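Local coordinates for protein ferredoxin (Rhodopseudomonas palustris, PDB 4LTU) that carries a single [2Fe-2S] cluster and, as a member of the adrenodoxin/putidaredoxin family, probably shuttles electrons between redox partners, at residues A47-L61 against E94-Q106. Numbering follows the deposited sequence.
Sequences ATCHVYVDDLWLAKL and ELDGLVLRIPERQ. Unlike the reference sequence in segment 94-106: Ile102 (reference Leu). With FES (Fe2/s2 (inorganic) cluster), chain C.
Trp57 lays one face of its indole on the type II turn Leu95–Leu98: Leu98 CA sits 3.9 Å from the centroid of the six-membered ring, a CH-pi contact nearly on the ring normal, while Leu98 CD1 packs on Trp57 CB. Val99 CG2 flanks the pyrrole side, and Glu94 O lies at the ring edge. Replacing the indole by an alanine methyl would keep the CB contact to Leu98 CD1 but would probably strip the ring from the Gly97–Leu98 backbone and leave Val99 CG2 without its aromatic neighbour. Nearby, Leu61 CD2 meets Leu95 CD1 at 3.5 Å, and on the sheet face they share, Val53 CG2 runs beside Leu100 CD2. Antiparallel strands 50-53 and 99-101 are joined by paired bonds between Tyr52 and Arg101, extended by Asp54 N to Val99 O. At the polar edge, Asp54, its CG anti to the backbone N (chi1 -157°), places OD1 2.6 Å from Arg101 NH2, over the guanidinium face, in a salt bridge. Beyond the strands, Gln106 NE2 donates to an in-plane lone pair of His50 O (3.1 Å), tying the C-terminal tail to the backbone just after Cys49, whose SG binds a cluster iron. In the mixed beta-grasp sheet of [2Fe-2S] ferredoxins, strand 3-7 runs parallel beside 99-101 and strand 83-85 antiparallel beside 50-53.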
loop_
_atom_site.group_PDB
_atom_site.type_symbol
_atom_site.label_atom_id
_atom_site.label_comp_id
_atom_site.label_asym_id
_atom_site.label_seq_id
_atom_site.Cartn_x
_atom_site.Cartn_y
_atom_site.Cartn_z
ATOM N N ALA A 47 2.327 8.152 -8.215
ATOM C CA ALA A 47 2.026 8.234 -6.790
ATOM C C ALA A 47 0.624 7.735 -6.462
ATOM O O ALA A 47 0.079 8.120 -5.433
ATOM C CB ALA A 47 2.265 9.663 -6.281
ATOM N N THR A 48 0.076 6.843 -7.306
ATOM C CA THR A 48 -1.352 6.515 -7.299
ATOM C C THR A 48 -1.712 5.124 -6.760
ATOM O O THR A 48 -2.855 4.661 -6.933
ATOM C CB THR A 48 -2.023 6.684 -8.732
ATOM O OG1 THR A 48 -1.584 5.642 -9.608
ATOM C CG2 THR A 48 -1.728 8.078 -9.383
ATOM N N CYS A 49 -0.734 4.450 -6.144
ATOM C CA CYS A 49 -0.967 3.246 -5.340
ATOM C C CYS A 49 -0.719 3.531 -3.841
ATOM O O CYS A 49 -0.362 2.613 -3.092
ATOM C CB CYS A 49 -0.021 2.123 -5.779
ATOM S SG CYS A 49 1.742 2.459 -5.481
ATOM N N HIS A 50 -0.878 4.796 -3.444
ATOM C CA HIS A 50 -0.626 5.332 -2.087
ATOM C C HIS A 50 -1.333 4.515 -1.006
ATOM O O HIS A 50 -2.476 4.132 -1.188
ATOM C CB HIS A 50 -1.181 6.782 -2.065
ATOM C CG HIS A 50 -0.837 7.587 -0.848
ATOM N ND1 HIS A 50 0.166 7.240 0.041
ATOM C CD2 HIS A 50 -1.315 8.786 -0.424
ATOM C CE1 HIS A 50 0.280 8.181 0.967
ATOM N NE2 HIS A 50 -0.594 9.138 0.691
ATOM N N VAL A 51 -0.652 4.217 0.096
ATOM C CA VAL A 51 -1.337 3.677 1.277
ATOM C C VAL A 51 -0.736 4.236 2.554
ATOM O O VAL A 51 0.396 4.703 2.553
ATOM C CB VAL A 51 -1.296 2.130 1.371
ATOM C CG1 VAL A 51 -2.206 1.465 0.333
ATOM C CG2 VAL A 51 0.129 1.600 1.311
ATOM N N TYR A 52 -1.495 4.180 3.650
ATOM C CA TYR A 52 -0.935 4.394 4.995
ATOM C C TYR A 52 -0.788 3.064 5.729
ATOM O O TYR A 52 -1.754 2.342 5.961
ATOM C CB TYR A 52 -1.768 5.372 5.831
ATOM C CG TYR A 52 -2.415 6.564 5.090
ATOM C CD1 TYR A 52 -1.647 7.492 4.389
ATOM C CD2 TYR A 52 -3.794 6.783 5.168
ATOM C CE1 TYR A 52 -2.233 8.591 3.729
ATOM C CE2 TYR A 52 -4.398 7.881 4.530
ATOM C CZ TYR A 52 -3.604 8.784 3.816
ATOM O OH TYR A 52 -4.206 9.863 3.187
ATOM N N VAL A 53 0.444 2.725 6.064
ATOM C CA VAL A 53 0.722 1.556 6.858
ATOM C C VAL A 53 0.273 1.837 8.304
ATOM O O VAL A 53 0.403 2.978 8.806
ATOM C CB VAL A 53 2.208 1.238 6.813
ATOM C CG1 VAL A 53 2.499 -0.048 7.545
ATOM C CG2 VAL A 53 2.669 1.137 5.341
ATOM N N ASP A 54 -0.292 0.822 8.953
ATOM C CA ASP A 54 -0.679 0.979 10.340
ATOM C C ASP A 54 0.534 1.320 11.194
ATOM O O ASP A 54 1.588 0.670 11.094
ATOM C CB ASP A 54 -1.358 -0.275 10.889
ATOM C CG ASP A 54 -2.242 0.040 12.075
ATOM O OD1 ASP A 54 -2.988 1.045 11.993
ATOM O OD2 ASP A 54 -2.189 -0.705 13.088
ATOM N N ASP A 55 0.352 2.344 12.030
ATOM C CA ASP A 55 1.335 2.808 13.015
ATOM C C ASP A 55 2.224 1.698 13.599
ATOM O O ASP A 55 3.428 1.879 13.742
ATOM C CB ASP A 55 0.599 3.569 14.139
ATOM C CG ASP A 55 1.560 4.198 15.164
ATOM O OD1 ASP A 55 2.660 4.662 14.756
ATOM O OD2 ASP A 55 1.201 4.225 16.375
ATOM N N LEU A 56 1.624 0.553 13.910
ATOM C CA LEU A 56 2.318 -0.568 14.524
ATOM C C LEU A 56 3.056 -1.492 13.567
ATOM O O LEU A 56 3.926 -2.260 14.005
ATOM C CB LEU A 56 1.352 -1.376 15.414
ATOM C CG LEU A 56 0.607 -0.583 16.495
ATOM C CD1 LEU A 56 -0.635 -1.342 16.913
ATOM C CD2 LEU A 56 1.486 -0.187 17.737
ATOM N N TRP A 57 2.728 -1.427 12.272
ATOM C CA TRP A 57 3.358 -2.303 11.260
ATOM C C TRP A 57 4.487 -1.620 10.475
ATOM O O TRP A 57 5.292 -2.300 9.846
ATOM C CB TRP A 57 2.316 -2.889 10.275
ATOM C CG TRP A 57 1.454 -4.000 10.827
ATOM C CD1 TRP A 57 0.236 -3.864 11.421
ATOM C CD2 TRP A 57 1.748 -5.405 10.834
ATOM N NE1 TRP A 57 -0.249 -5.101 11.807
ATOM C CE2 TRP A 57 0.662 -6.061 11.459
ATOM C CE3 TRP A 57 2.834 -6.174 10.390
ATOM C CZ2 TRP A 57 0.617 -7.459 11.633
ATOM C CZ3 TRP A 57 2.790 -7.565 10.570
ATOM C CH2 TRP A 57 1.685 -8.188 11.181
ATOM N N LEU A 58 4.544 -0.290 10.483
ATOM C CA LEU A 58 5.609 0.411 9.765
ATOM C C LEU A 58 6.985 -0.202 10.039
ATOM O O LEU A 58 7.716 -0.517 9.099
ATOM C CB LEU A 58 5.617 1.906 10.068
ATOM C CG LEU A 58 6.308 2.763 8.981
ATOM C CD1 LEU A 58 5.574 2.750 7.661
ATOM C CD2 LEU A 58 6.557 4.236 9.428
ATOM N N ALA A 59 7.318 -0.384 11.317
ATOM C CA ALA A 59 8.650 -0.876 11.730
ATOM C C ALA A 59 9.077 -2.197 11.075
ATOM O O ALA A 59 10.265 -2.429 10.913
ATOM C CB ALA A 59 8.753 -0.992 13.283
ATOM N N LYS A 60 8.109 -3.040 10.712
ATOM C CA LYS A 60 8.374 -4.380 10.154
ATOM C C LYS A 60 8.694 -4.402 8.653
ATOM O O LYS A 60 9.050 -5.445 8.087
ATOM C CB LYS A 60 7.209 -5.328 10.488
ATOM C CG LYS A 60 7.255 -5.855 11.940
ATOM C CD LYS A 60 6.056 -6.740 12.314
ATOM C CE LYS A 60 6.044 -7.032 13.832
ATOM N NZ LYS A 60 4.674 -7.288 14.401
ATOM N N LEU A 61 8.579 -3.237 8.019
ATOM C CA LEU A 61 8.860 -3.101 6.609
ATOM C C LEU A 61 10.285 -2.604 6.339
ATOM O O LEU A 61 10.817 -1.764 7.081
ATOM C CB LEU A 61 7.865 -2.135 5.971
ATOM C CG LEU A 61 6.392 -2.544 6.046
ATOM C CD1 LEU A 61 5.528 -1.451 5.464
ATOM C CD2 LEU A 61 6.200 -3.845 5.322
ATOM N N GLU A 94 6.343 -12.708 7.873
ATOM C CA GLU A 94 6.319 -11.755 8.969
ATOM C C GLU A 94 5.297 -10.636 8.775
ATOM O O GLU A 94 4.951 -9.938 9.739
ATOM C CB GLU A 94 7.707 -11.143 9.166
ATOM C CG GLU A 94 8.886 -12.073 8.807
ATOM C CD GLU A 94 9.404 -11.883 7.370
ATOM O OE1 GLU A 94 9.344 -10.744 6.851
ATOM O OE2 GLU A 94 9.901 -12.867 6.772
ATOM N N LEU A 95 4.814 -10.454 7.545
ATOM C CA LEU A 95 3.795 -9.427 7.307
ATOM C C LEU A 95 2.380 -10.004 7.228
ATOM O O LEU A 95 1.428 -9.301 6.862
ATOM C CB LEU A 95 4.136 -8.543 6.098
ATOM C CG LEU A 95 5.559 -7.970 6.078
ATOM C CD1 LEU A 95 5.814 -7.251 4.791
ATOM C CD2 LEU A 95 5.804 -7.050 7.262
ATOM N N ASP A 96 2.251 -11.284 7.574
ATOM C CA ASP A 96 0.943 -11.925 7.623
ATOM C C ASP A 96 0.250 -11.173 8.730
ATOM O O ASP A 96 0.751 -11.147 9.869
ATOM C CB ASP A 96 1.086 -13.422 7.945
ATOM C CG ASP A 96 -0.254 -14.183 7.968
ATOM O OD1 ASP A 96 -1.338 -13.622 7.710
ATOM O OD2 ASP A 96 -0.206 -15.396 8.248
ATOM N N GLY A 97 -0.852 -10.516 8.386
ATOM C CA GLY A 97 -1.555 -9.612 9.308
ATOM C C GLY A 97 -1.398 -8.118 9.034
ATOM O O GLY A 97 -2.056 -7.289 9.688
ATOM N N LEU A 98 -0.546 -7.761 8.064
ATOM C CA LEU A 98 -0.288 -6.349 7.727
ATOM C C LEU A 98 -1.558 -5.547 7.471
ATOM O O LEU A 98 -2.465 -5.988 6.740
ATOM C CB LEU A 98 0.640 -6.244 6.509
ATOM C CG LEU A 98 1.084 -4.846 6.056
ATOM C CD1 LEU A 98 2.055 -4.195 7.035
ATOM C CD2 LEU A 98 1.675 -4.920 4.661
ATOM N N VAL A 99 -1.614 -4.351 8.060
ATOM C CA VAL A 99 -2.806 -3.538 7.961
ATOM C C VAL A 99 -2.486 -2.309 7.132
ATOM O O VAL A 99 -1.528 -1.593 7.416
ATOM C CB VAL A 99 -3.326 -3.130 9.359
ATOM C CG1 VAL A 99 -4.541 -2.134 9.263
ATOM C CG2 VAL A 99 -3.682 -4.346 10.168
ATOM N N LEU A 100 -3.266 -2.077 6.090
ATOM C CA LEU A 100 -3.059 -0.875 5.291
ATOM C C LEU A 100 -4.356 -0.098 5.157
ATOM O O LEU A 100 -5.410 -0.677 4.952
ATOM C CB LEU A 100 -2.500 -1.209 3.904
ATOM C CG LEU A 100 -1.299 -2.137 3.746
ATOM C CD1 LEU A 100 -1.180 -2.491 2.240
ATOM C CD2 LEU A 100 -0.027 -1.504 4.307
ATOM N N ARG A 101 -4.268 1.212 5.313
ATOM C CA ARG A 101 -5.413 2.070 5.102
ATOM C C ARG A 101 -5.165 2.854 3.833
ATOM O O ARG A 101 -4.030 3.275 3.550
ATOM C CB ARG A 101 -5.653 2.967 6.320
ATOM C CG ARG A 101 -5.832 2.105 7.612
ATOM C CD ARG A 101 -6.402 2.865 8.801
ATOM N NE ARG A 101 -5.337 3.272 9.704
ATOM C CZ ARG A 101 -5.243 2.895 10.971
ATOM N NH1 ARG A 101 -6.186 2.119 11.513
ATOM N NH2 ARG A 101 -4.218 3.324 11.700
ATOM N N ILE A 102 -6.239 3.040 3.079
ATOM C CA ILE A 102 -6.205 3.642 1.775
ATOM C C ILE A 102 -6.737 5.077 1.847
ATOM O O ILE A 102 -7.692 5.355 2.581
ATOM C CB ILE A 102 -6.946 2.784 0.710
ATOM C CG1 ILE A 102 -8.191 2.129 1.264
ATOM C CG2 ILE A 102 -6.036 1.645 0.169
ATOM C CD1 ILE A 102 -8.758 1.027 0.320
ATOM N N PRO A 103 -6.090 5.997 1.100
ATOM C CA PRO A 103 -6.384 7.397 1.180
ATOM C C PRO A 103 -7.686 7.754 0.496
ATOM O O PRO A 103 -8.188 7.002 -0.332
ATOM C CB PRO A 103 -5.210 8.025 0.432
ATOM C CG PRO A 103 -4.881 7.056 -0.578
ATOM C CD PRO A 103 -4.993 5.751 0.155
ATOM N N GLU A 104 -8.218 8.910 0.868
ATOM C CA GLU A 104 -9.436 9.471 0.280
ATOM C C GLU A 104 -9.398 9.479 -1.265
ATOM O O GLU A 104 -10.418 9.282 -1.925
ATOM C CB GLU A 104 -9.628 10.873 0.838
ATOM C CG GLU A 104 -10.953 11.526 0.528
ATOM C CD GLU A 104 -10.962 12.998 0.929
ATOM O OE1 GLU A 104 -11.757 13.350 1.840
ATOM O OE2 GLU A 104 -10.164 13.786 0.342
ATOM N N ARG A 105 -8.221 9.711 -1.828
ATOM C CA ARG A 105 -8.035 9.581 -3.280
ATOM C C ARG A 105 -6.596 9.266 -3.690
ATOM O O ARG A 105 -5.662 9.502 -2.954
ATOM C CB ARG A 105 -8.510 10.842 -4.013
ATOM C CG ARG A 105 -7.831 12.077 -3.551
ATOM C CD ARG A 105 -7.872 13.099 -4.635
ATOM N NE ARG A 105 -8.955 14.054 -4.472
ATOM C CZ ARG A 105 -8.836 15.341 -4.792
ATOM N NH1 ARG A 105 -7.673 15.802 -5.268
ATOM N NH2 ARG A 105 -9.865 16.173 -4.624
ATOM N N GLN A 106 -6.458 8.755 -4.904
ATOM C CA GLN A 106 -5.191 8.375 -5.497
ATOM C C GLN A 106 -4.904 9.312 -6.658
ATOM O O GLN A 106 -3.765 9.564 -6.989
ATOM C CB GLN A 106 -5.300 6.942 -6.020
ATOM C CG GLN A 106 -5.650 5.921 -4.958
ATOM C CD GLN A 106 -4.432 5.432 -4.169
ATOM O OE1 GLN A 106 -3.331 5.996 -4.264
ATOM N NE2 GLN A 106 -4.629 4.382 -3.389
HETATM FE FE1 FES C . 2.870 3.439 -9.916
HETATM FE FE2 FES C . 2.941 1.979 -7.360
HETATM S S1 FES C . 4.166 3.606 -8.191
HETATM S S2 FES C . 1.589 1.862 -9.049
HETATM O O HOH W 1 -1.744 9.688 -4.970
HETATM O O HOH W 2 -6.984 10.363 3.122
#